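PDB 2V8T: manganese-containing pseudocatalase from Thermus thermophilus, which probably breaks down hydrogen peroxide into water and oxygen, as a manganese catalase with two manganese ions in each subunit. Local coordinates for residues A[84-89]-A[270-275]; A[110-115]-A[124-129]; A[143-148]-A[198-203]. All blocks are in the same frame, centred on the assembly; numbering follows the deposited sequence.

Contact 1. Residues A[84-89]-A[270-275]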
ATOM      1  N   LEU A  84      10.145  -2.468  26.406  1.00  6.99           N
ATOM      2  CA  LEU A  84      10.095  -3.895  26.114  1.00  7.10           C
ATOM      3  C   LEU A  84      11.224  -4.341  25.183  1.00  7.28           C
ATOM      4  O   LEU A  84      11.585  -5.524  25.197  1.00  8.22           O
ATOM      5  CB  LEU A  84       8.725  -4.246  25.522  1.00  7.13           C
ATOM      6  CG  LEU A  84       7.557  -4.069  26.498  1.00  7.75           C
ATOM      7  CD1 LEU A  84       6.230  -4.014  25.702  1.00  8.63           C
ATOM      8  CD2 LEU A  84       7.538  -5.182  27.539  1.00  8.82           C
ATOM      9  N   LEU A  85      11.775  -3.438  24.372  1.00  7.26           N
ATOM     10  CA  LEU A  85      12.831  -3.780  23.441  1.00  6.97           C
ATOM     11  C   LEU A  85      14.236  -3.502  23.979  1.00  7.31           C
ATOM     12  O   LEU A  85      15.223  -3.912  23.369  1.00  7.94           O
ATOM     13  CB  LEU A  85      12.650  -3.005  22.136  1.00  7.43           C
ATOM     14  CG  LEU A  85      11.414  -3.403  21.320  1.00  6.93           C
ATOM     15  CD1 LEU A  85      11.225  -2.456  20.170  1.00  7.48           C
ATOM     16  CD2 LEU A  85      11.517  -4.844  20.825  1.00  8.40           C
ATOM     17  N   ALA A  86      14.353  -2.812  25.114  1.00  8.06           N
ATOM     18  CA  ALA A  86      15.664  -2.364  25.622  1.00  8.16           C
ATOM     19  C   ALA A  86      16.424  -3.512  26.237  1.00  8.55           C
ATOM     20  O   ALA A  86      15.974  -4.166  27.151  1.00 11.55           O
ATOM     21  CB  ALA A  86      15.422  -1.308  26.718  1.00 10.18           C
ATOM     22  N   LYS A  87      17.670  -3.709  25.799  1.00  8.57           N
ATOM     23  CA  LYS A  87      18.510  -4.733  26.386  1.00  9.08           C
ATOM     24  C   LYS A  87      19.010  -4.292  27.765  1.00 10.09           C
ATOM     25  O   LYS A  87      19.038  -5.089  28.708  1.00 12.12           O
ATOM     26  CB  LYS A  87      19.706  -5.037  25.457  1.00  9.95           C
ATOM     27  CG  LYS A  87      20.608  -6.138  26.049  1.00 10.52           C
ATOM     28  CD  LYS A  87      21.857  -6.422  25.275  1.00 12.45           C
ATOM     29  CE  LYS A  87      22.757  -7.443  25.995  1.00 14.57           C
ATOM     30  NZ  LYS A  87      24.112  -7.526  25.468  1.00 14.99           N
ATOM     31  N   ASN A  88      19.521  -3.055  27.826  1.00 10.19           N
ATOM     32  CA  ASN A  88      20.197  -2.497  28.992  1.00 11.98           C
ATOM     33  C   ASN A  88      19.580  -1.175  29.427  1.00 11.88           C
ATOM     34  O   ASN A  88      20.263  -0.153  29.439  1.00 14.40           O
ATOM     35  CB  ASN A  88      21.678  -2.238  28.690  1.00 12.48           C
ATOM     36  CG  ASN A  88      22.380  -3.456  28.255  1.00 13.31           C
ATOM     37  OD1 ASN A  88      22.976  -3.496  27.082  1.00 15.91           O
ATOM     38  ND2 ASN A  88      22.412  -4.438  29.061  1.00 14.44           N
ATOM     39  N   PRO A  89      18.281  -1.160  29.765  1.00 11.67           N
ATOM     40  CA  PRO A  89      17.642   0.123  30.090  1.00 13.61           C
ATOM     41  C   PRO A  89      18.318   0.935  31.107  1.00 15.65           C
ATOM     42  O   PRO A  89      18.769   0.396  32.090  1.00 18.45           O
ATOM     43  CB  PRO A  89      16.243  -0.281  30.528  1.00 13.04           C
ATOM     44  CG  PRO A  89      16.312  -1.709  30.828  1.00 13.94           C
ATOM     45  CD  PRO A  89      17.358  -2.286  29.950  1.00 11.70           C
ATOM     46  N   PRO A 270       9.157  10.504  34.478  1.00  8.20           N
ATOM     47  CA  PRO A 270      10.351  10.671  33.638  1.00  8.25           C
ATOM     48  C   PRO A 270      10.160  10.006  32.265  1.00  7.81           C
ATOM     49  O   PRO A 270       9.537   8.956  32.143  1.00  8.63           O
ATOM     50  CB  PRO A 270      11.441   9.979  34.440  1.00  9.84           C
ATOM     51  CG  PRO A 270      10.957   9.925  35.780  1.00 12.61           C
ATOM     52  CD  PRO A 270       9.460   9.746  35.705  1.00  9.36           C
ATOM     53  N   VAL A 271      10.837  10.589  31.249  1.00  7.71           N
ATOM     54  CA  VAL A 271      10.993   9.920  30.014  1.00  7.48           C
ATOM     55  C   VAL A 271      11.903   8.703  30.180  1.00  7.63           C
ATOM     56  O   VAL A 271      12.619   8.544  31.189  1.00  8.56           O
ATOM     57  CB  VAL A 271      11.471  10.839  28.871  1.00  8.14           C
ATOM     58  CG1 VAL A 271      10.459  11.949  28.642  1.00  8.90           C
ATOM     59  CG2 VAL A 271      12.874  11.338  29.079  1.00  9.34           C
ATOM     60  N   PHE A 272      11.848   7.805  29.193  1.00  7.44           N
ATOM     61  CA  PHE A 272      12.557   6.538  29.191  1.00  7.46           C
ATOM     62  C   PHE A 272      13.769   6.606  28.277  1.00  7.61           C
ATOM     63  O   PHE A 272      13.671   7.136  27.167  1.00  8.72           O
ATOM     64  CB  PHE A 272      11.611   5.430  28.719  1.00  7.73           C
ATOM     65  CG  PHE A 272      12.299   4.087  28.605  1.00  8.01           C
ATOM     66  CD1 PHE A 272      12.711   3.420  29.729  1.00  8.63           C
ATOM     67  CD2 PHE A 272      12.568   3.557  27.360  1.00  8.57           C
ATOM     68  CE1 PHE A 272      13.423   2.222  29.607  1.00  9.17           C
ATOM     69  CE2 PHE A 272      13.261   2.364  27.259  1.00  9.60           C
ATOM     70  CZ  PHE A 272      13.691   1.715  28.373  1.00  9.55           C
ATOM     71  N   ASP A 273      14.869   6.033  28.728  1.00  7.97           N
ATOM     72  CA  ASP A 273      16.095   5.927  27.932  1.00  8.49           C
ATOM     73  C   ASP A 273      16.511   4.457  27.934  1.00  8.28           C
ATOM     74  O   ASP A 273      16.873   3.886  28.973  1.00  9.61           O
ATOM     75  CB  ASP A 273      17.168   6.825  28.540  1.00  8.99           C
ATOM     76  CG  ASP A 273      18.481   6.845  27.768  1.00  9.38           C
ATOM     77  OD1 ASP A 273      18.735   6.013  26.906  1.00 12.14           O
ATOM     78  OD2 ASP A 273      19.282   7.780  28.073  1.00 11.99           O
ATOM     79  N   ALA A 274      16.498   3.845  26.750  1.00  8.62           N
ATOM     80  CA  ALA A 274      16.802   2.425  26.609  1.00  8.87           C
ATOM     81  C   ALA A 274      18.255   2.067  26.812  1.00  9.35           C
ATOM     82  O   ALA A 274      18.532   0.858  26.894  1.00 10.29           O
ATOM     83  CB  ALA A 274      16.360   1.936  25.215  1.00  9.96           C
ATOM     84  N   GLY A 275      19.148   3.046  26.898  1.00  9.81           N
ATOM     85  CA  GLY A 275      20.531   2.734  27.140  1.00  9.84           C
ATOM     86  C   GLY A 275      21.252   2.234  25.922  1.00  8.82           C
ATOM     87  O   GLY A 275      20.768   2.308  24.785  1.00  9.38           O
TER
HETATM   88  O   HOH W   1      19.836  -1.195  25.738  1.00  9.92           O
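A86 and P89 both meet F272 at the edge of its phenyl ring, not over a face. The CB of A86 lies in the ring plane, 3.9 Å from CZ of F272. The CB of P89 sits near that plane, 3.9 Å from CE1 of F272, and it touches CZ as well. The CG of F272 is anti to its own backbone N (chi1 176°), and this torsion carries the ring across to the two residues. The same ring also packs on N82 and S83 of helix 57-85.

A86 has a second neighbour, methyl against methyl. Its CB is 3.7 Å from CB of A274. A86 is the first residue past helix 57-85 to leave helical backbone angles, and its CB points toward 270-275.

The polar part of the contact runs through the main chain. No direct hydrogen bond joins the segments. A water accepts a hydrogen bond from N of N88 at 2.8 Å and donates one to O of A274 at 2.7 Å. That carbonyl also receives a CA-H...O contact, with CA of P89 3.4 Å from O of A274. O of N88 lies nearby, but both oxygens are acceptors, so the pair is not a bond.

Within 270-275, OD1 of D273 accepts from N of G275 at 3.0 Å, an Asx turn. OD1 also meets N of G52, and OD2 meets N of K53, both of the second subunit.

The contact joins the loop after strand 269-270 to the loop that follows helix 57-85. It is an Asx-turn loop packed at the C-terminal end of a helix of the ferritin-like bundle, beside the interface with the second subunit.

Contact 2. Residues A[110-115]-A[124-129]; sequences VRNAAH and LVMGAM
R111 reaches across to A128 and M129 with its guanidinium group. From CB, which points toward 124-129, the chain first runs straight (chi2 -178°) and then bends at chi3 (69°). The side chain packs on A24 of the same chain and on K108 of the third subunit. NE makes a weak hydrogen bond to V110 O of the third subunit. At the tip, NH1 and NH2 of R111 both donate to O of A128, each at 2.9 Å. This is an end-on grip on one oxygen, which lies close to the guanidinium plane. Neither bond is straight, with 143° at each hydrogen, as expected when two N-H groups share one acceptor. NH2 also bonds to R111 O of the third subunit, and SD of M129 lies beside NH2 of R111 at 3.4 Å.

N112 works further in. Its ND2 gives a weak hydrogen bond to SD of M126 at 3.5 Å, and it donates to a water that donates in turn to O of G127. The same ND2 lies over the centre of the H115 ring. OD1 of N112 accepts from N of H115 at 2.9 Å, a capping bond at the start of the short helix 114-117. CD1 of L124 packs on A114, 3.8 Å from its CB.

A charged guanidinium grips one backbone carbonyl directly, while the N112 amide reaches a sulfur weakly and a second carbonyl through water. The positive charge of R111 probably polarises the A128 carbonyl. The same guanidinium serves both the loop and the subunit interface.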
ATOM      1  N   VAL A 110      11.500 -13.960  16.318  1.00  7.35           N
ATOM      2  CA  VAL A 110      10.409 -13.173  16.885  1.00  7.73           C
ATOM      3  C   VAL A 110       9.428 -12.790  15.786  1.00  7.15           C
ATOM      4  O   VAL A 110       9.728 -12.876  14.600  1.00  8.20           O
ATOM      5  CB  VAL A 110      10.953 -11.921  17.622  1.00  9.02           C
ATOM      6  CG1 VAL A 110      11.887 -12.339  18.756  1.00 10.97           C
ATOM      7  CG2 VAL A 110      11.558 -10.898  16.676  1.00 10.29           C
ATOM      8  N   ARG A 111       8.244 -12.323  16.181  1.00  7.03           N
ATOM      9  CA  ARG A 111       7.253 -11.909  15.179  1.00  6.97           C
ATOM     10  C   ARG A 111       7.770 -10.738  14.339  1.00  6.66           C
ATOM     11  O   ARG A 111       7.665 -10.755  13.100  1.00  7.53           O
ATOM     12  CB  ARG A 111       5.935 -11.531  15.819  1.00  6.96           C
ATOM     13  CG  ARG A 111       5.188 -12.709  16.458  1.00  6.85           C
ATOM     14  CD  ARG A 111       3.850 -12.277  17.038  1.00  7.17           C
ATOM     15  NE  ARG A 111       2.892 -11.919  15.987  1.00  6.86           N
ATOM     16  CZ  ARG A 111       2.510 -10.696  15.654  1.00  6.92           C
ATOM     17  NH1 ARG A 111       2.742  -9.651  16.421  1.00  7.38           N
ATOM     18  NH2 ARG A 111       1.836 -10.549  14.505  1.00  7.71           N
ATOM     19  N   ASN A 112       8.286  -9.718  15.017  1.00  6.91           N
ATOM     20  CA  ASN A 112       8.645  -8.453  14.381  1.00  6.74           C
ATOM     21  C   ASN A 112      10.165  -8.312  14.337  1.00  6.86           C
ATOM     22  O   ASN A 112      10.810  -7.837  15.270  1.00  7.65           O
ATOM     23  CB  ASN A 112       7.983  -7.269  15.089  1.00  7.04           C
ATOM     24  CG  ASN A 112       8.234  -5.967  14.391  1.00  7.28           C
ATOM     25  OD1 ASN A 112       9.259  -5.790  13.719  1.00  7.75           O
ATOM     26  ND2 ASN A 112       7.330  -4.996  14.557  1.00  8.30           N
ATOM     27  N   ALA A 113      10.755  -8.785  13.243  1.00  6.83           N
ATOM     28  CA  ALA A 113      12.186  -8.646  13.041  1.00  7.52           C
ATOM     29  C   ALA A 113      12.554  -7.191  12.694  1.00  6.83           C
ATOM     30  O   ALA A 113      13.714  -6.805  12.899  1.00  7.61           O
ATOM     31  CB  ALA A 113      12.663  -9.614  11.929  1.00 10.01           C
ATOM     32  N   ALA A 114      11.636  -6.421  12.140  1.00  7.04           N
ATOM     33  CA  ALA A 114      11.914  -5.037  11.776  1.00  7.10           C
ATOM     34  C   ALA A 114      12.374  -4.213  12.975  1.00  6.41           C
ATOM     35  O   ALA A 114      13.209  -3.325  12.808  1.00  6.76           O
ATOM     36  CB  ALA A 114      10.714  -4.396  11.109  1.00  8.21           C
ATOM     37  N   HIS A 115      11.842  -4.493  14.172  1.00  6.37           N
ATOM     38  CA  HIS A 115      12.295  -3.813  15.379  1.00  6.21           C
ATOM     39  C   HIS A 115      13.800  -3.842  15.553  1.00  6.28           C
ATOM     40  O   HIS A 115      14.357  -2.959  16.193  1.00  7.27           O
ATOM     41  CB  HIS A 115      11.658  -4.473  16.616  1.00  6.48           C
ATOM     42  CG  HIS A 115      10.295  -4.011  16.928  1.00  6.30           C
ATOM     43  ND1 HIS A 115       9.413  -4.841  17.620  1.00  6.74           N
ATOM     44  CD2 HIS A 115       9.719  -2.789  16.764  1.00  6.33           C
ATOM     45  CE1 HIS A 115       8.336  -4.091  17.844  1.00  6.75           C
ATOM     46  NE2 HIS A 115       8.473  -2.848  17.349  1.00  6.49           N
ATOM     47  N   LEU A 124       8.606   1.554  15.962  1.00  6.42           N
ATOM     48  CA  LEU A 124       8.433   1.901  14.569  1.00  6.40           C
ATOM     49  C   LEU A 124       7.002   2.377  14.349  1.00  6.18           C
ATOM     50  O   LEU A 124       6.129   2.194  15.194  1.00  6.89           O
ATOM     51  CB  LEU A 124       8.771   0.700  13.652  1.00  6.90           C
ATOM     52  CG  LEU A 124      10.227   0.207  13.774  1.00  7.13           C
ATOM     53  CD1 LEU A 124      10.356  -1.133  13.055  1.00  8.22           C
ATOM     54  CD2 LEU A 124      11.227   1.211  13.226  1.00  8.36           C
ATOM     55  N   VAL A 125       6.737   3.001  13.201  1.00  6.56           N
ATOM     56  CA  VAL A 125       5.425   3.648  12.957  1.00  6.81           C
ATOM     57  C   VAL A 125       4.488   2.652  12.237  1.00  6.64           C
ATOM     58  O   VAL A 125       4.193   2.767  11.044  1.00  7.27           O
ATOM     59  CB  VAL A 125       5.597   4.963  12.191  1.00  7.98           C
ATOM     60  CG1 VAL A 125       4.271   5.737  12.250  1.00  9.31           C
ATOM     61  CG2 VAL A 125       6.712   5.811  12.780  1.00  9.81           C
ATOM     62  N   MET A 126       4.087   1.631  12.988  1.00  6.81           N
ATOM     63  CA  MET A 126       3.463   0.451  12.426  1.00  6.95           C
ATOM     64  C   MET A 126       2.591  -0.224  13.490  1.00  6.29           C
ATOM     65  O   MET A 126       2.652   0.090  14.684  1.00  6.61           O
ATOM     66  CB  MET A 126       4.483  -0.555  11.878  1.00  7.40           C
ATOM     67  CG  MET A 126       5.385  -1.092  12.967  1.00  7.99           C
ATOM     68  SD  MET A 126       6.557  -2.376  12.411  1.00  8.55           S
ATOM     69  CE  MET A 126       7.282  -1.716  10.943  1.00  9.88           C
ATOM     70  N   GLY A 127       1.793  -1.174  13.027  1.00  6.55           N
ATOM     71  CA  GLY A 127       0.945  -1.981  13.908  1.00  6.60           C
ATOM     72  C   GLY A 127       1.526  -3.352  14.205  1.00  6.58           C
ATOM     73  O   GLY A 127       2.710  -3.626  14.022  1.00  7.18           O
ATOM     74  N   ALA A 128       0.660  -4.211  14.726  1.00  7.13           N
ATOM     75  CA  ALA A 128       1.035  -5.522  15.232  1.00  7.23           C
ATOM     76  C   ALA A 128       1.342  -6.546  14.146  1.00  6.91           C
ATOM     77  O   ALA A 128       1.838  -7.633  14.493  1.00  8.01           O
ATOM     78  CB  ALA A 128      -0.064  -6.088  16.160  1.00  9.09           C
ATOM     79  N   MET A 129       1.109  -6.239  12.891  1.00  7.13           N
ATOM     80  CA  MET A 129       1.466  -7.091  11.770  1.00  7.69           C
ATOM     81  C   MET A 129       2.632  -6.487  10.966  1.00  8.01           C
ATOM     82  O   MET A 129       2.916  -6.956   9.874  1.00 12.08           O
ATOM     83  CB  MET A 129       0.271  -7.363  10.866  1.00  8.49           C
ATOM     84  CG  MET A 129      -0.850  -8.090  11.566  1.00  9.08           C
ATOM     85  SD  MET A 129      -0.465  -9.732  12.150  1.00  8.76           S
ATOM     86  CE  MET A 129      -0.502 -10.607  10.589  1.00 13.48           C
TER
HETATM   87  O   HOH W   2       4.566  -5.303  15.361  1.00  9.30           O

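Contact 3. Residues A[143-148]-A[198-203]; sequences NLILDL and SLTGVE
I145 and L199 bring the two backbones closest, with their CA atoms 7.5 Å apart. Segment 143-148 opens helix 144-166, and 198-203 ends helix 172-200. N143 is the N-cap: its OD1 accepts from N of L146 at 3.0 Å, in the carbonyl plane. After T200 the chain leaves the helix at G201, which has positive phi. OG1 of T200 accepts from N of V202, an ST turn, and also bonds to O of L196 one helical turn back.

The side chains meet through carbon alone. CD1 of L199 enters between three residues of helix 144-166. CD2 of L144 comes to 3.9 Å from it and CG1 of I145 to 4.1 Å. CD1 of L148 is 3.4 Å from CD1 of L199, tighter than a usual methyl contact. L144 and L148 each cross L199 at about a right angle, while I145 runs past it in the opposite direction. CG2 of T200 lies 4.1 Å from CD1 of I145. With chi1 of T200 at 75°, OG1 stays with its own chain and this methyl faces I145.

Between these segments the contact is apolar packing. L290 and E284 of the second subunit pack on L199 and I145. ND2 of N143 bonds to F281 and E284 of that subunit, so the polar atoms of N143 and T200 are engaged without bridging the two segments.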
ATOM      1  N   ASN A 143     -17.687  18.054   8.443  1.00  7.88           N
ATOM      2  CA  ASN A 143     -19.017  18.105   9.040  1.00  7.72           C
ATOM      3  C   ASN A 143     -18.882  17.752  10.516  1.00  7.19           C
ATOM      4  O   ASN A 143     -18.403  16.663  10.866  1.00  7.74           O
ATOM      5  CB  ASN A 143     -19.963  17.126   8.341  1.00  7.85           C
ATOM      6  CG  ASN A 143     -21.370  17.133   8.894  1.00  7.75           C
ATOM      7  OD1 ASN A 143     -21.681  16.450   9.880  1.00  8.62           O
ATOM      8  ND2 ASN A 143     -22.232  17.948   8.293  1.00  8.42           N
ATOM      9  N   LEU A 144     -19.235  18.695  11.395  1.00  7.51           N
ATOM     10  CA  LEU A 144     -18.948  18.521  12.818  1.00  7.47           C
ATOM     11  C   LEU A 144     -19.579  17.276  13.414  1.00  7.20           C
ATOM     12  O   LEU A 144     -18.910  16.522  14.126  1.00  7.35           O
ATOM     13  CB  LEU A 144     -19.375  19.806  13.581  1.00  8.04           C
ATOM     14  CG  LEU A 144     -19.143  19.729  15.078  1.00  8.42           C
ATOM     15  CD1 LEU A 144     -17.692  19.467  15.426  1.00  9.41           C
ATOM     16  CD2 LEU A 144     -19.633  21.033  15.718  1.00 10.72           C
ATOM     17  N   ILE A 145     -20.886  17.086  13.185  1.00  7.18           N
ATOM     18  CA  ILE A 145     -21.549  15.954  13.819  1.00  7.42           C
ATOM     19  C   ILE A 145     -20.987  14.612  13.288  1.00  6.87           C
ATOM     20  O   ILE A 145     -20.774  13.683  14.058  1.00  7.49           O
ATOM     21  CB  ILE A 145     -23.071  16.060  13.676  1.00  7.74           C
ATOM     22  CG1 ILE A 145     -23.568  17.215  14.581  1.00  8.69           C
ATOM     23  CG2 ILE A 145     -23.748  14.739  14.035  1.00  8.51           C
ATOM     24  CD1 ILE A 145     -24.987  17.642  14.275  1.00 10.00           C
ATOM     25  N   LEU A 146     -20.778  14.532  11.977  1.00  7.22           N
ATOM     26  CA  LEU A 146     -20.216  13.297  11.379  1.00  7.22           C
ATOM     27  C   LEU A 146     -18.832  12.999  11.980  1.00  6.61           C
ATOM     28  O   LEU A 146     -18.534  11.853  12.324  1.00  7.12           O
ATOM     29  CB  LEU A 146     -20.188  13.464   9.883  1.00  7.40           C
ATOM     30  CG  LEU A 146     -19.723  12.218   9.079  1.00  7.63           C
ATOM     31  CD1 LEU A 146     -20.613  11.027   9.275  1.00  8.91           C
ATOM     32  CD2 LEU A 146     -19.639  12.613   7.611  1.00  8.95           C
ATOM     33  N   ASP A 147     -17.998  14.024  12.090  1.00  7.06           N
ATOM     34  CA  ASP A 147     -16.676  13.854  12.677  1.00  6.90           C
ATOM     35  C   ASP A 147     -16.767  13.405  14.148  1.00  6.97           C
ATOM     36  O   ASP A 147     -16.020  12.535  14.580  1.00  7.03           O
ATOM     37  CB  ASP A 147     -15.859  15.134  12.605  1.00  7.93           C
ATOM     38  CG  ASP A 147     -15.268  15.448  11.190  1.00  8.23           C
ATOM     39  OD1 ASP A 147     -15.357  14.637  10.272  1.00  8.79           O
ATOM     40  OD2 ASP A 147     -14.688  16.558  11.154  1.00 11.01           O
ATOM     41  N   LEU A 148     -17.675  14.026  14.923  1.00  6.88           N
ATOM     42  CA  LEU A 148     -17.786  13.646  16.316  1.00  6.97           C
ATOM     43  C   LEU A 148     -18.305  12.235  16.505  1.00  6.84           C
ATOM     44  O   LEU A 148     -17.887  11.518  17.405  1.00  7.03           O
ATOM     45  CB  LEU A 148     -18.701  14.637  17.084  1.00  7.65           C
ATOM     46  CG  LEU A 148     -18.082  16.010  17.334  1.00  9.23           C
ATOM     47  CD1 LEU A 148     -19.175  16.964  17.818  1.00 10.62           C
ATOM     48  CD2 LEU A 148     -16.968  15.906  18.399  1.00 11.40           C
ATOM     49  N   SER A 198     -25.086  17.377  23.213  1.00  8.92           N
ATOM     50  CA  SER A 198     -25.366  18.789  23.118  1.00  9.83           C
ATOM     51  C   SER A 198     -25.857  19.190  21.729  1.00  9.79           C
ATOM     52  O   SER A 198     -26.723  20.057  21.595  1.00 13.97           O
ATOM     53  CB  SER A 198     -24.217  19.644  23.604  0.60 11.27           C
ATOM     54  OG  SER A 198     -23.111  19.654  22.704  0.60  9.51           O
ATOM     55  N   LEU A 199     -25.315  18.585  20.681  1.00  9.43           N
ATOM     56  CA  LEU A 199     -25.629  18.953  19.310  1.00  9.66           C
ATOM     57  C   LEU A 199     -26.858  18.246  18.746  1.00 10.46           C
ATOM     58  O   LEU A 199     -27.447  18.758  17.779  1.00 12.73           O
ATOM     59  CB  LEU A 199     -24.425  18.677  18.422  1.00  9.91           C
ATOM     60  CG  LEU A 199     -23.246  19.582  18.642  1.00 10.54           C
ATOM     61  CD1 LEU A 199     -21.972  18.874  18.012  1.00 13.47           C
ATOM     62  CD2 LEU A 199     -23.479  20.997  18.115  1.00 13.15           C
ATOM     63  N   THR A 200     -27.179  17.076  19.268  1.00 10.19           N
ATOM     64  CA  THR A 200     -28.161  16.199  18.662  1.00 10.93           C
ATOM     65  C   THR A 200     -29.300  15.760  19.601  1.00 10.75           C
ATOM     66  O   THR A 200     -30.320  15.244  19.121  1.00 11.83           O
ATOM     67  CB  THR A 200     -27.530  14.884  18.112  1.00 10.43           C
ATOM     68  OG1 THR A 200     -27.213  13.996  19.170  1.00 10.10           O
ATOM     69  CG2 THR A 200     -26.319  15.123  17.210  1.00 12.25           C
ATOM     70  N   GLY A 201     -29.099  15.861  20.918  1.00 10.83           N
ATOM     71  CA  GLY A 201     -30.062  15.346  21.851  1.00 11.75           C
ATOM     72  C   GLY A 201     -30.026  13.859  22.090  1.00 11.42           C
ATOM     73  O   GLY A 201     -30.782  13.365  22.948  1.00 15.50           O
ATOM     74  N   VAL A 202     -29.154  13.150  21.407  1.00  9.64           N
ATOM     75  CA  VAL A 202     -29.057  11.695  21.565  1.00  9.49           C
ATOM     76  C   VAL A 202     -28.063  11.418  22.698  1.00  9.58           C
ATOM     77  O   VAL A 202     -26.956  11.965  22.705  1.00 10.04           O
ATOM     78  CB  VAL A 202     -28.583  11.051  20.262  1.00 10.44           C
ATOM     79  CG1 VAL A 202     -28.388   9.545  20.427  1.00 11.29           C
ATOM     80  CG2 VAL A 202     -29.595  11.363  19.120  1.00 12.31           C
ATOM     81  N   GLU A 203     -28.490  10.564  23.622  1.00 10.29           N
ATOM     82  CA  GLU A 203     -27.766  10.339  24.872  1.00 10.39           C
ATOM     83  C   GLU A 203     -26.628   9.341  24.692  1.00  9.26           C
ATOM     84  O   GLU A 203     -26.622   8.237  25.232  1.00  9.89           O
ATOM     85  CB  GLU A 203     -28.730   9.854  25.959  0.70 12.25           C
ATOM     86  CG  GLU A 203     -29.771  10.933  26.269  0.70 15.67           C
ATOM     87  CD  GLU A 203     -30.740  10.520  27.362  0.70 21.16           C
ATOM     88  OE1 GLU A 203     -30.465   9.499  28.075  0.70 29.04           O
ATOM     89  OE2 GLU A 203     -31.759  11.254  27.483  0.70 30.85           O
TER

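How the contacts relate
Contacts 1 and 2 are neighbours, with centres 18 Å apart, and they touch where L85 packs on H115. Contact 3 lies far off, its centre 42 Å from contact 1 and 37 Å from contact 2. It is across the chain's centre from contact 1. Along the chain, contacts 2 and 3 come in series, and both are nested in the 180 residues between the two segments of contact 1. Contact 1 starts from helix 57-85, which carries the manganese ligands E70 and H73. Contact 3 joins helices 144-166 and 172-200, which carry E155 and H188. All three touch the second subunit, so each lies at a subunit interface; only contact 3 joins two long helices.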